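Local coordinates for protein Phenylalanine/tyrosine ammonia-lyase (Rhodosporidium toruloides, PDB 1Y2M) that catalyses the non-oxidative deamination of L-phenylalanine and L-tyrosine to trans-cinnamic and p-coumaric acid, working as a homotetramer, at residues E496-N499 against Q500-N503. Residues are numbered along the deposited sequence; the frame is centred on the assembly and turned at random.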
# COMPACT_ATOMS: atom_id res chain seq x y z
N GLU B 496 -1.79 24.38 -0.84
CA GLU B 496 -1.62 25.83 -0.82
C GLU B 496 -1.60 26.50 -2.20
O GLU B 496 -0.62 27.11 -2.58
CB GLU B 496 -0.35 26.20 -0.05
CG GLU B 496 -0.37 27.60 0.52
CD GLU B 496 0.84 28.42 0.13
OE1 GLU B 496 2.01 28.05 0.44
OE2 GLU B 496 0.62 29.44 -0.51
N MSE B 497 -2.69 26.34 -2.97
CA MSE B 497 -2.80 26.87 -4.33
C MSE B 497 -1.72 26.32 -5.23
O MSE B 497 -1.26 27.00 -6.18
CB MSE B 497 -2.77 28.40 -4.35
CG MSE B 497 -3.84 28.96 -3.46
SE MSE B 497 -3.90 30.94 -3.61
CE MSE B 497 -3.75 31.34 -5.47
N ALA B 498 -1.34 25.08 -4.93
CA ALA B 498 -0.26 24.40 -5.61
C ALA B 498 1.09 25.11 -5.50
O ALA B 498 2.06 24.67 -6.15
CB ALA B 498 -0.63 24.12 -7.05
N ASN B 499 1.22 26.12 -4.62
CA ASN B 499 2.57 26.64 -4.29
C ASN B 499 3.36 25.49 -3.70
O ASN B 499 4.54 25.33 -4.00
CB ASN B 499 2.56 27.82 -3.29
CG ASN B 499 3.96 28.37 -2.99
OD1 ASN B 499 4.74 28.68 -3.91
ND2 ASN B 499 4.28 28.56 -1.70
N GLN B 500 2.72 24.69 -2.85
CA GLN B 500 3.37 23.57 -2.19
C GLN B 500 2.97 22.25 -2.87
O GLN B 500 2.66 21.25 -2.21
CB GLN B 500 3.08 23.54 -0.69
CG GLN B 500 3.35 24.90 -0.02
CD GLN B 500 3.46 24.84 1.47
OE1 GLN B 500 3.84 23.83 2.06
NE2 GLN B 500 3.16 25.96 2.10
N ALA B 501 3.06 22.21 -4.19
CA ALA B 501 2.55 21.07 -4.93
C ALA B 501 3.33 19.77 -4.67
O ALA B 501 2.83 18.69 -4.89
CB ALA B 501 2.49 21.35 -6.39
N VAL B 502 4.60 19.93 -4.32
CA VAL B 502 5.38 18.85 -3.71
C VAL B 502 5.61 19.24 -2.26
O VAL B 502 6.01 20.36 -1.94
CB VAL B 502 6.67 18.52 -4.46
CG1 VAL B 502 6.37 17.76 -5.78
CG2 VAL B 502 7.50 19.75 -4.74
N ASN B 503 5.38 18.28 -1.37
CA ASN B 503 5.57 18.46 0.08
C ASN B 503 6.00 17.11 0.64
O ASN B 503 5.54 16.08 0.15
CB ASN B 503 4.34 19.00 0.77
CG ASN B 503 3.09 18.26 0.36
OD1 ASN B 503 2.73 17.26 0.96
ND2 ASN B 503 2.39 18.82 -0.62
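Ala498 O, within the type I' beta turn Glu496-Asn499, receives a weak hydrogen bond from Ala501 N (3.3 Å); the turn itself is closed by Asn499 N on Glu496 O at 2.9 Å. It brings the side chains of Glu496 and Asn499 together, and Gln500 joins them. Glu496 OE1 accepts two amide donors: Gln500 NE2 at 2.9 Å, nearly straight and on the anti lone pair, and Asn499 ND2 at 3.2 Å, on the syn side but tilted out of the carboxylate plane. The Gln500 amide stands almost perpendicular to the carboxylate (88°). With CG anti to the carbonyl carbon (chi1 -51°) and the chain extended beyond it (chi2 -163°), Gln500 carries its NE2 up to that oxygen. Within 500-503, Asn503 ND2 donates to Gln500 O (2.9 Å). Glu496 OE2 makes a salt bridge with Lys468 of a third subunit. An alanine in place of Glu496 would probably leave both amides without their shared acceptor and Lys468 without this carboxylate. Glu496 and Lys468 bind (E)-cinnamate, and Asn499 probably does too; Gln500 also touches Ala211 of the 5-imidazolinone cross-link, placing this loop in the intersubunit active site of the PAL/histidase family.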